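Local coordinates for beta-xylosidase (Uncultured organism, PDB 4MLG), which probably hydrolyses beta-1,4-xylosidic bonds, releasing D-xylose from the non-reducing ends of xylo-oligosaccharides, at residues Val112-Arg117 and Asp191-Ala196; Ser86-Ala89 and Lys94-Met97; Phe108-Ala113 and Met135-Trp140; His19-Asn22 and Ile27-Ser30. One frame throughout, in Å; residues are numbered along the deposited sequence.

Interaction 1: Val112-Arg117 and Asp191-Ala196; sequences VAISDR and DMLEFA
L193 lays its CD2 methyl against two residues of the strand 112-115, V112 and I114. The branch meets I114 CD1 at 3.9 Å and V112 CG1 at 4.1 Å, and in each case the side chains cross at about a right angle, so the contact is made by methyl groups and not by chains lying alongside one another. V112 and I114 stand two positions apart on the strand and therefore point to the same face, toward the loop, and CD2 touches the pair of them. The leucine CG lies opposite its carbonyl carbon (chi1 -59°), which swings the isobutyl group back to the strand although the CB itself starts off to the side.

V112 has a second neighbour in the loop. Its two methyls face the backbone carbonyl of M192, with CG2 standing 3.9 Å from M192 O. M192 has a left-handed backbone conformation in the loop; its thioether leaves the contact and packs on Y96 and Y147, while its carbonyl oxygen also takes a weak hydrogen bond from Y98 OH. Just before it, D191 OD1 accepts a weak bond from L193 N at 3.4 Å, an Asx-turn arrangement, and the same oxygen forms a salt bridge with R189.

No hydrogen bond joins the two segments, and the apolar patch is small and only partly buried. It connects strand 108-115 of one four-stranded antiparallel sheet to the loop between strands 184-188 and 200-205 of the next, an interface between neighbouring blades of the family 43 beta-propeller.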
loop_
_atom_site.group_PDB
_atom_site.type_symbol
_atom_site.label_atom_id
_atom_site.label_comp_id
_atom_site.label_asym_id
_atom_site.label_seq_id
_atom_site.Cartn_x
_atom_site.Cartn_y
_atom_site.Cartn_z
ATOM N N VAL A 112 9.599 0.657 -10.776
ATOM C CA VAL A 112 10.313 0.401 -12.022
ATOM C C VAL A 112 11.075 1.635 -12.501
ATOM O O VAL A 112 10.522 2.734 -12.563
ATOM C CB VAL A 112 9.351 -0.060 -13.134
ATOM C CG1 VAL A 112 10.100 -0.249 -14.445
ATOM C CG2 VAL A 112 8.649 -1.344 -12.728
ATOM N N ALA A 113 12.350 1.444 -12.831
ATOM C CA ALA A 113 13.162 2.502 -13.421
ATOM C C ALA A 113 13.701 2.032 -14.770
ATOM O O ALA A 113 14.171 0.902 -14.896
ATOM C CB ALA A 113 14.294 2.882 -12.489
ATOM N N ILE A 114 13.636 2.904 -15.774
ATOM C CA ILE A 114 13.962 2.523 -17.146
ATOM C C ILE A 114 15.172 3.282 -17.698
ATOM O O ILE A 114 15.362 4.461 -17.403
ATOM C CB ILE A 114 12.753 2.753 -18.079
ATOM C CG1 ILE A 114 11.471 2.210 -17.440
ATOM C CG2 ILE A 114 12.985 2.113 -19.440
ATOM C CD1 ILE A 114 10.236 2.383 -18.299
ATOM N N SER A 115 15.988 2.593 -18.494
ATOM C CA SER A 115 17.131 3.210 -19.162
ATOM C C SER A 115 17.339 2.613 -20.553
ATOM O O SER A 115 16.895 1.498 -20.831
ATOM C CB SER A 115 18.401 3.041 -18.325
ATOM O OG SER A 115 19.523 3.605 -18.983
ATOM N N ASP A 116 18.014 3.357 -21.424
ATOM C CA ASP A 116 18.280 2.893 -22.782
ATOM C C ASP A 116 19.566 2.076 -22.860
ATOM O O ASP A 116 19.816 1.390 -23.850
ATOM C CB ASP A 116 18.348 4.074 -23.753
ATOM C CG ASP A 116 16.986 4.680 -24.031
ATOM O OD1 ASP A 116 16.012 3.913 -24.183
ATOM O OD2 ASP A 116 16.890 5.924 -24.095
ATOM N N ARG A 117 20.378 2.157 -21.812
ATOM C CA ARG A 117 21.625 1.405 -21.744
ATOM C C ARG A 117 21.845 0.882 -20.321
ATOM O O ARG A 117 21.370 1.491 -19.362
ATOM C CB ARG A 117 22.796 2.264 -22.237
ATOM C CG ARG A 117 22.915 3.626 -21.583
ATOM C CD ARG A 117 23.796 4.543 -22.419
ATOM N NE ARG A 117 24.099 5.794 -21.732
ATOM C CZ ARG A 117 25.250 6.047 -21.120
ATOM N NH1 ARG A 117 26.215 5.138 -21.115
ATOM N NH2 ARG A 117 25.441 7.214 -20.517
ATOM N N ASP A 191 5.192 -4.861 -21.442
ATOM C CA ASP A 191 5.726 -3.513 -21.259
ATOM C C ASP A 191 6.554 -3.399 -19.978
ATOM O O ASP A 191 7.158 -2.360 -19.709
ATOM C CB ASP A 191 4.613 -2.458 -21.300
ATOM C CG ASP A 191 3.696 -2.520 -20.093
ATOM O OD1 ASP A 191 3.661 -3.568 -19.421
ATOM O OD2 ASP A 191 3.003 -1.518 -19.822
ATOM N N MET A 192 6.559 -4.476 -19.196
ATOM C CA MET A 192 7.404 -4.599 -18.007
ATOM C C MET A 192 7.122 -3.548 -16.936
ATOM O O MET A 192 7.988 -3.247 -16.116
ATOM C CB MET A 192 8.886 -4.573 -18.398
ATOM C CG MET A 192 9.289 -5.672 -19.367
ATOM S SD MET A 192 9.224 -7.316 -18.632
ATOM C CE MET A 192 10.716 -7.310 -17.641
ATOM N N LEU A 193 5.911 -3.000 -16.937
ATOM C CA LEU A 193 5.544 -1.969 -15.972
ATOM C C LEU A 193 4.607 -2.505 -14.895
ATOM O O LEU A 193 4.542 -1.962 -13.792
ATOM C CB LEU A 193 4.900 -0.776 -16.679
ATOM C CG LEU A 193 5.744 -0.078 -17.745
ATOM C CD1 LEU A 193 5.011 1.132 -18.302
ATOM C CD2 LEU A 193 7.101 0.321 -17.183
ATOM N N GLU A 194 3.872 -3.564 -15.222
ATOM C CA GLU A 194 2.914 -4.144 -14.286
ATOM C C GLU A 194 2.950 -5.665 -14.311
ATOM O O GLU A 194 3.569 -6.267 -15.189
ATOM C CB GLU A 194 1.492 -3.663 -14.598
ATOM C CG GLU A 194 1.279 -2.164 -14.453
ATOM C CD GLU A 194 1.398 -1.684 -13.019
ATOM O OE1 GLU A 194 1.324 -2.522 -12.095
ATOM O OE2 GLU A 194 1.563 -0.463 -12.814
ATOM N N PHE A 195 2.281 -6.279 -13.340
ATOM C CA PHE A 195 2.136 -7.729 -13.301
ATOM C C PHE A 195 1.140 -8.165 -14.369
ATOM O O PHE A 195 0.195 -7.440 -14.675
ATOM C CB PHE A 195 1.653 -8.189 -11.923
ATOM C CG PHE A 195 2.634 -7.934 -10.811
ATOM C CD1 PHE A 195 3.978 -7.715 -11.082
ATOM C CD2 PHE A 195 2.212 -7.919 -9.491
ATOM C CE1 PHE A 195 4.883 -7.480 -10.054
ATOM C CE2 PHE A 195 3.109 -7.687 -8.460
ATOM C CZ PHE A 195 4.445 -7.466 -8.741
ATOM N N ALA A 196 1.354 -9.344 -14.941
ATOM C CA ALA A 196 0.437 -9.879 -15.942
ATOM C C ALA A 196 -0.613 -10.767 -15.282
ATOM O O ALA A 196 -1.651 -11.068 -15.872
ATOM C CB ALA A 196 1.200 -10.657 -17.002
#

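Interaction 2: Ser86-Ala89 and Lys94-Met97; sequences SDVA and KYYM
A89 O receives two donors from the facing strand: Y96 N, in a hydrogen bond of 2.8 Å that is nearly straight (169° at the hydrogen), and the CA-H of Y95, with CA 3.4 Å away. The pair belongs to a beta hairpin, strands 81-91 and 94-102, within one blade of the beta-propeller. Y96 N lies almost in line with the carbonyl bond of A89, whereas the return bond, from A89 N to Y96 O at 3.0 Å, is more bent and its donor is tilted out of the carbonyl plane. Together they make A89 and Y96 an antiparallel hydrogen-bonded pair.

V88 and M97 form the neighbouring non-hydrogen-bonded pair, their CA atoms 4.4 Å apart and their side chains on the same face. V88 CG2 touches M97 CB at 4.1 Å; the methionine chain runs extended before bending at its last torsion (chi3 -63°), and this bend returns CE to the same valine methyl. V88 CG1 instead lies at the edge of the Y95 ring.

D87 points away from the partner strand. Its OD2 bonds I139 N, while OD1 is shared between H19 NE2 and V88 N, so that the carboxylate has partners in three parts of the chain, H19, I139 and its own neighbour V88. V88 N is 2.7 Å from D87 OD1 and approaches it from above the carboxylate plane, about 50° out of it.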
loop_
_atom_site.group_PDB
_atom_site.type_symbol
_atom_site.label_atom_id
_atom_site.label_comp_id
_atom_site.label_asym_id
_atom_site.label_seq_id
_atom_site.Cartn_x
_atom_site.Cartn_y
_atom_site.Cartn_z
ATOM N N SER A 86 17.892 -4.606 -5.487
ATOM C CA SER A 86 17.217 -4.458 -6.775
ATOM C C SER A 86 17.700 -5.481 -7.803
ATOM O O SER A 86 18.627 -6.249 -7.542
ATOM C CB SER A 86 17.433 -3.047 -7.320
ATOM O OG SER A 86 18.815 -2.778 -7.490
ATOM N N ASP A 87 17.067 -5.482 -8.974
ATOM C CA ASP A 87 17.470 -6.356 -10.075
ATOM C C ASP A 87 17.098 -5.726 -11.418
ATOM O O ASP A 87 16.188 -4.898 -11.493
ATOM C CB ASP A 87 16.836 -7.745 -9.930
ATOM C CG ASP A 87 17.432 -8.765 -10.886
ATOM O OD1 ASP A 87 18.495 -8.480 -11.476
ATOM O OD2 ASP A 87 16.844 -9.858 -11.041
ATOM N N VAL A 88 17.808 -6.116 -12.474
ATOM C CA VAL A 88 17.635 -5.506 -13.790
ATOM C C VAL A 88 17.357 -6.556 -14.866
ATOM O O VAL A 88 17.919 -7.650 -14.832
ATOM C CB VAL A 88 18.884 -4.679 -14.180
ATOM C CG1 VAL A 88 18.726 -4.064 -15.564
ATOM C CG2 VAL A 88 19.148 -3.596 -13.146
ATOM N N ALA A 89 16.481 -6.225 -15.812
ATOM C CA ALA A 89 16.187 -7.108 -16.935
ATOM C C ALA A 89 16.187 -6.346 -18.255
ATOM O O ALA A 89 15.799 -5.179 -18.306
ATOM C CB ALA A 89 14.855 -7.797 -16.729
ATOM N N LYS A 94 15.221 -2.094 -24.048
ATOM C CA LYS A 94 15.401 -1.245 -22.875
ATOM C C LYS A 94 15.735 -2.056 -21.626
ATOM O O LYS A 94 15.513 -3.265 -21.579
ATOM C CB LYS A 94 14.156 -0.385 -22.637
ATOM C CG LYS A 94 13.900 0.644 -23.726
ATOM C CD LYS A 94 12.656 1.467 -23.434
ATOM C CE LYS A 94 11.409 0.598 -23.418
ATOM N NZ LYS A 94 11.181 -0.079 -24.726
ATOM N N TYR A 95 16.270 -1.378 -20.615
ATOM C CA TYR A 95 16.641 -2.029 -19.363
ATOM C C TYR A 95 15.712 -1.603 -18.230
ATOM O O TYR A 95 15.601 -0.417 -17.916
ATOM C CB TYR A 95 18.098 -1.719 -19.009
ATOM C CG TYR A 95 19.104 -2.268 -19.999
ATOM C CD1 TYR A 95 19.772 -3.462 -19.753
ATOM C CD2 TYR A 95 19.385 -1.593 -21.180
ATOM C CE1 TYR A 95 20.693 -3.967 -20.655
ATOM C CE2 TYR A 95 20.301 -2.090 -22.088
ATOM C CZ TYR A 95 20.954 -3.275 -21.819
ATOM O OH TYR A 95 21.868 -3.770 -22.723
ATOM N N TYR A 96 15.042 -2.578 -17.627
ATOM C CA TYR A 96 14.082 -2.308 -16.566
ATOM C C TYR A 96 14.656 -2.649 -15.197
ATOM O O TYR A 96 14.922 -3.814 -14.898
ATOM C CB TYR A 96 12.794 -3.100 -16.800
ATOM C CG TYR A 96 12.061 -2.718 -18.068
ATOM C CD1 TYR A 96 11.074 -1.742 -18.054
ATOM C CD2 TYR A 96 12.358 -3.332 -19.278
ATOM C CE1 TYR A 96 10.403 -1.388 -19.207
ATOM C CE2 TYR A 96 11.692 -2.984 -20.438
ATOM C CZ TYR A 96 10.715 -2.011 -20.396
ATOM O OH TYR A 96 10.044 -1.658 -21.545
ATOM N N MET A 97 14.851 -1.627 -14.370
ATOM C CA MET A 97 15.337 -1.834 -13.010
ATOM C C MET A 97 14.175 -1.959 -12.032
ATOM O O MET A 97 13.314 -1.082 -11.965
ATOM C CB MET A 97 16.258 -0.693 -12.579
ATOM C CG MET A 97 16.659 -0.757 -11.114
ATOM S SD MET A 97 17.750 0.590 -10.623
ATOM C CE MET A 97 19.183 0.261 -11.644
#

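Interaction 3: Phe108-Ala113 and Met135-Trp140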
loop_
_atom_site.group_PDB
_atom_site.type_symbol
_atom_site.label_atom_id
_atom_site.label_comp_id
_atom_site.label_asym_id
_atom_site.label_seq_id
_atom_site.Cartn_x
_atom_site.Cartn_y
_atom_site.Cartn_z
ATOM N N PHE A 108 6.470 -1.725 2.091
ATOM C CA PHE A 108 7.387 -2.072 1.010
ATOM C C PHE A 108 6.659 -2.320 -0.305
ATOM O O PHE A 108 5.775 -3.172 -0.392
ATOM C CB PHE A 108 8.264 -3.273 1.379
ATOM C CG PHE A 108 9.674 -2.900 1.747
ATOM C CD1 PHE A 108 10.525 -2.342 0.803
ATOM C CD2 PHE A 108 10.151 -3.105 3.032
ATOM C CE1 PHE A 108 11.822 -1.991 1.137
ATOM C CE2 PHE A 108 11.448 -2.758 3.370
ATOM C CZ PHE A 108 12.283 -2.200 2.421
ATOM N N ARG A 109 7.033 -1.549 -1.319
ATOM C CA ARG A 109 6.492 -1.708 -2.661
ATOM C C ARG A 109 7.653 -1.907 -3.620
ATOM O O ARG A 109 8.816 -1.787 -3.230
ATOM C CB ARG A 109 5.685 -0.474 -3.070
ATOM C CG ARG A 109 4.520 -0.136 -2.149
ATOM C CD ARG A 109 3.461 -1.226 -2.158
ATOM N NE ARG A 109 2.218 -0.786 -1.529
ATOM C CZ ARG A 109 1.127 -1.538 -1.425
ATOM N NH1 ARG A 109 1.121 -2.774 -1.903
ATOM N NH2 ARG A 109 0.039 -1.055 -0.839
ATOM N N ILE A 110 7.338 -2.213 -4.875
ATOM C CA ILE A 110 8.367 -2.398 -5.889
ATOM C C ILE A 110 8.134 -1.461 -7.068
ATOM O O ILE A 110 7.064 -1.470 -7.675
ATOM C CB ILE A 110 8.418 -3.856 -6.380
ATOM C CG1 ILE A 110 8.800 -4.788 -5.229
ATOM C CG2 ILE A 110 9.407 -4.001 -7.531
ATOM C CD1 ILE A 110 8.843 -6.254 -5.607
ATOM N N GLY A 111 9.138 -0.650 -7.384
ATOM C CA GLY A 111 9.019 0.323 -8.454
ATOM C C GLY A 111 9.852 -0.035 -9.668
ATOM O O GLY A 111 10.711 -0.919 -9.605
ATOM N N VAL A 112 9.599 0.657 -10.776
ATOM C CA VAL A 112 10.313 0.401 -12.022
ATOM C C VAL A 112 11.075 1.635 -12.501
ATOM O O VAL A 112 10.522 2.734 -12.563
ATOM C CB VAL A 112 9.351 -0.060 -13.134
ATOM C CG1 VAL A 112 10.100 -0.249 -14.445
ATOM C CG2 VAL A 112 8.649 -1.344 -12.728
ATOM N N ALA A 113 12.350 1.444 -12.831
ATOM C CA ALA A 113 13.162 2.502 -13.421
ATOM C C ALA A 113 13.701 2.032 -14.770
ATOM O O ALA A 113 14.171 0.902 -14.896
ATOM C CB ALA A 113 14.294 2.882 -12.489
ATOM N N MET A 135 9.843 -7.310 -0.740
ATOM C CA MET A 135 11.078 -6.830 -1.355
ATOM C C MET A 135 11.936 -7.929 -1.984
ATOM O O MET A 135 11.459 -9.036 -2.244
ATOM C CB MET A 135 11.897 -6.052 -0.324
ATOM C CG MET A 135 11.764 -6.590 1.089
ATOM S SD MET A 135 12.405 -8.266 1.289
ATOM C CE MET A 135 14.043 -7.926 1.926
ATOM N N ASP A 136 13.207 -7.603 -2.216
ATOM C CA ASP A 136 14.167 -8.500 -2.866
ATOM C C ASP A 136 13.657 -9.144 -4.158
ATOM O O ASP A 136 13.548 -10.366 -4.240
ATOM C CB ASP A 136 14.643 -9.584 -1.894
ATOM C CG ASP A 136 15.654 -9.064 -0.890
ATOM O OD1 ASP A 136 15.826 -7.830 -0.804
ATOM O OD2 ASP A 136 16.270 -9.887 -0.179
ATOM N N PRO A 137 13.349 -8.323 -5.176
ATOM C CA PRO A 137 12.853 -8.888 -6.431
ATOM C C PRO A 137 13.974 -9.479 -7.275
ATOM O O PRO A 137 15.108 -8.997 -7.233
ATOM C CB PRO A 137 12.262 -7.671 -7.142
ATOM C CG PRO A 137 13.086 -6.539 -6.659
ATOM C CD PRO A 137 13.403 -6.852 -5.223
ATOM N N CYS A 138 13.646 -10.525 -8.025
ATOM C CA CYS A 138 14.566 -11.128 -8.980
ATOM C C CYS A 138 13.840 -11.312 -10.306
ATOM O O CYS A 138 12.786 -11.943 -10.356
ATOM C CB CYS A 138 15.061 -12.478 -8.462
ATOM S SG CYS A 138 15.860 -13.514 -9.710
ATOM N N ILE A 139 14.391 -10.757 -11.379
ATOM C CA ILE A 139 13.731 -10.832 -12.677
ATOM C C ILE A 139 14.398 -11.855 -13.587
ATOM O O ILE A 139 15.561 -11.703 -13.963
ATOM C CB ILE A 139 13.697 -9.469 -13.380
ATOM C CG1 ILE A 139 13.368 -8.364 -12.377
ATOM C CG2 ILE A 139 12.683 -9.490 -14.511
ATOM C CD1 ILE A 139 12.000 -8.501 -11.745
ATOM N N TRP A 140 13.645 -12.890 -13.947
ATOM C CA TRP A 140 14.189 -14.011 -14.705
ATOM C C TRP A 140 13.633 -14.110 -16.126
ATOM O O TRP A 140 12.445 -14.372 -16.319
ATOM C CB TRP A 140 13.945 -15.318 -13.949
ATOM C CG TRP A 140 14.228 -16.542 -14.755
ATOM C CD1 TRP A 140 13.328 -17.487 -15.152
ATOM C CD2 TRP A 140 15.499 -16.953 -15.271
ATOM N NE1 TRP A 140 13.961 -18.466 -15.880
ATOM C CE2 TRP A 140 15.295 -18.160 -15.968
ATOM C CE3 TRP A 140 16.789 -16.419 -15.210
ATOM C CZ2 TRP A 140 16.333 -18.841 -16.601
ATOM C CZ3 TRP A 140 17.819 -17.096 -15.839
ATOM C CH2 TRP A 140 17.586 -18.295 -16.525
#
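F108 opens the strand and points toward M135, whose CG sits over one face of the ring. The carbon is 4.2 Å from the ring centroid and only 8° off the ring normal, a well-centred CH-pi contact. M135 CB lies over the same face, nearer the rim, at 4.1 Å from F108 CD1. The methionine chain is bent at both chi2 and chi3, and this takes its sulfur end away from the phenyl group after CG has made the contact. Around them W84 meets the F108 ring with its plane inclined by about 50°, and also packs on M135, whose side chain lies about 3 Å from a bound sulfate ion, probably acquired from the crystallisation liquor.

R109 next in line faces away, toward the dimer interface, where its guanidinium forms a salt bridge with D103 and a hydrogen bond with N105, both of the second subunit. The alternation of a beta strand then brings I110 back to the contact. Strand 108-115 is the third in a four-stranded blade of the beta-propeller, and residues 135-137 lead into strand 138-141 at one edge of the following sheet, so F108 and I110 fill the seam between blades.

I110 presents its terminal methyl: CD1 reaches P137 CB at 4.0 Å. Its CG1 is placed opposite the carbonyl carbon (chi1 -63°) and CD1 continues extended from there, so the long branch runs past the pyrrolidine ring in the opposite direction. Beyond I110 the strand diverges from 135-140, and V112 packs instead on Y98.

Interaction 4: His19-Asn22 and Ile27-Ser30; sequences HVFN and IYPS
Y28 presents one edge of its ring to both F21 and H19, the tight side lying at F21 and the looser one at H19. The two segments belong to the beta hairpin of strands 18-21 and 24-32, in one of the antiparallel sheets of the beta-propeller, and no hydrogen bond joins them directly; the backbone bonds of H19 and Y28 go to Y26 and A17 instead.

On the close side, edge meets edge. F21 CE2 comes within 3.6 Å of Y28 OH and 4.0 Å of Y28 CE2, each atom near the plane of the other residue's ring, while the two side chains run at a slant to one another. Y28 is buried and its hydroxyl has a polar partner, the backbone oxygen of P118; F21 also packs T-shaped with Y95 of the adjoining sheet. With CG opposite the carbonyl carbon (chi1 -57°), Y28 brings the CD2-CE2 edge of its ring to F21 and H19.

The other half is slacker. Beyond F21 the hairpin reaches solvent at N22, and H19, whose NE2 has its polar partner outside the hairpin in D87, is partly exposed. Its imidazole is met obliquely by the tyrosine, and the two rings come no nearer than 4.3 Å, from H19 CD2 to Y28 CD2.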
loop_
_atom_site.group_PDB
_atom_site.type_symbol
_atom_site.label_atom_id
_atom_site.label_comp_id
_atom_site.label_asym_id
_atom_site.label_seq_id
_atom_site.Cartn_x
_atom_site.Cartn_y
_atom_site.Cartn_z
ATOM N N HIS A 19 24.659 -9.416 -14.255
ATOM C CA HIS A 19 24.075 -9.757 -15.546
ATOM C C HIS A 19 25.102 -9.537 -16.645
ATOM O O HIS A 19 26.031 -8.743 -16.487
ATOM C CB HIS A 19 22.841 -8.899 -15.824
ATOM C CG HIS A 19 21.690 -9.175 -14.908
ATOM N ND1 HIS A 19 20.602 -9.930 -15.288
ATOM C CD2 HIS A 19 21.457 -8.795 -13.630
ATOM C CE1 HIS A 19 19.748 -10.004 -14.283
ATOM N NE2 HIS A 19 20.243 -9.324 -13.265
ATOM N N VAL A 20 24.931 -10.237 -17.760
ATOM C CA VAL A 20 25.829 -10.084 -18.896
ATOM C C VAL A 20 25.161 -9.301 -20.021
ATOM O O VAL A 20 24.254 -9.800 -20.689
ATOM C CB VAL A 20 26.303 -11.445 -19.432
ATOM C CG1 VAL A 20 27.330 -11.246 -20.533
ATOM C CG2 VAL A 20 26.885 -12.279 -18.305
ATOM N N PHE A 21 25.616 -8.068 -20.220
ATOM C CA PHE A 21 25.078 -7.205 -21.263
ATOM C C PHE A 21 26.199 -6.760 -22.195
ATOM O O PHE A 21 27.220 -6.250 -21.738
ATOM C CB PHE A 21 24.407 -5.979 -20.641
ATOM C CG PHE A 21 23.210 -6.306 -19.793
ATOM C CD1 PHE A 21 22.279 -7.243 -20.213
ATOM C CD2 PHE A 21 23.019 -5.678 -18.573
ATOM C CE1 PHE A 21 21.174 -7.543 -19.432
ATOM C CE2 PHE A 21 21.919 -5.974 -17.788
ATOM C CZ PHE A 21 20.996 -6.907 -18.218
ATOM N N ASN A 22 25.999 -6.957 -23.496
ATOM C CA ASN A 22 26.980 -6.567 -24.506
ATOM C C ASN A 22 28.364 -7.159 -24.251
ATOM O O ASN A 22 29.373 -6.458 -24.345
ATOM C CB ASN A 22 27.075 -5.040 -24.614
ATOM C CG ASN A 22 25.768 -4.402 -25.049
ATOM O OD1 ASN A 22 25.004 -4.986 -25.818
ATOM N ND2 ASN A 22 25.505 -3.194 -24.559
ATOM N N ILE A 27 27.046 -5.200 -12.681
ATOM C CA ILE A 27 26.575 -5.523 -11.341
ATOM C C ILE A 27 25.665 -4.416 -10.823
ATOM O O ILE A 27 25.948 -3.233 -11.008
ATOM C CB ILE A 27 27.744 -5.722 -10.361
ATOM C CG1 ILE A 27 28.842 -6.571 -11.003
ATOM C CG2 ILE A 27 27.254 -6.364 -9.072
ATOM C CD1 ILE A 27 30.044 -6.788 -10.115
ATOM N N TYR A 28 24.570 -4.804 -10.178
ATOM C CA TYR A 28 23.628 -3.840 -9.621
ATOM C C TYR A 28 23.431 -4.080 -8.129
ATOM O O TYR A 28 22.452 -4.703 -7.719
ATOM C CB TYR A 28 22.290 -3.916 -10.358
ATOM C CG TYR A 28 22.408 -3.684 -11.847
ATOM C CD1 TYR A 28 22.389 -2.398 -12.371
ATOM C CD2 TYR A 28 22.545 -4.750 -12.729
ATOM C CE1 TYR A 28 22.498 -2.178 -13.730
ATOM C CE2 TYR A 28 22.655 -4.539 -14.092
ATOM C CZ TYR A 28 22.631 -3.250 -14.585
ATOM O OH TYR A 28 22.740 -3.029 -15.938
ATOM N N PRO A 29 24.372 -3.586 -7.311
ATOM C CA PRO A 29 24.347 -3.809 -5.865
ATOM C C PRO A 29 23.645 -2.684 -5.111
ATOM O O PRO A 29 23.451 -1.600 -5.659
ATOM C CB PRO A 29 25.831 -3.802 -5.508
ATOM C CG PRO A 29 26.411 -2.793 -6.451
ATOM C CD PRO A 29 25.598 -2.880 -7.729
ATOM N N SER A 30 23.267 -2.950 -3.864
ATOM C CA SER A 30 22.780 -1.906 -2.974
ATOM C C SER A 30 23.976 -1.094 -2.487
ATOM O O SER A 30 25.117 -1.536 -2.614
ATOM C CB SER A 30 22.041 -2.517 -1.784
ATOM O OG SER A 30 21.002 -3.376 -2.212
#

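Nearest the N terminus, interaction 4 closes the short hairpin at 19-30, and interaction 2 does the same for 86-97 in the following sheet; H19 and D87 join these two hairpins side to side. Interactions 3 and 1 come later and span more chain. Sharing V112 and A113, the two start from the same strand, 108-115, and interaction 3 closes first, at 135-140, well inside the longer span that interaction 1 closes at 191-196. Strand 108-115 pairs with strand 94-102, so interaction 2 lies next to both, and D87 also reaches I139. Thus three consecutive sheets of the propeller are tied together, with interactions 1 and 3 touching through M192 and I139.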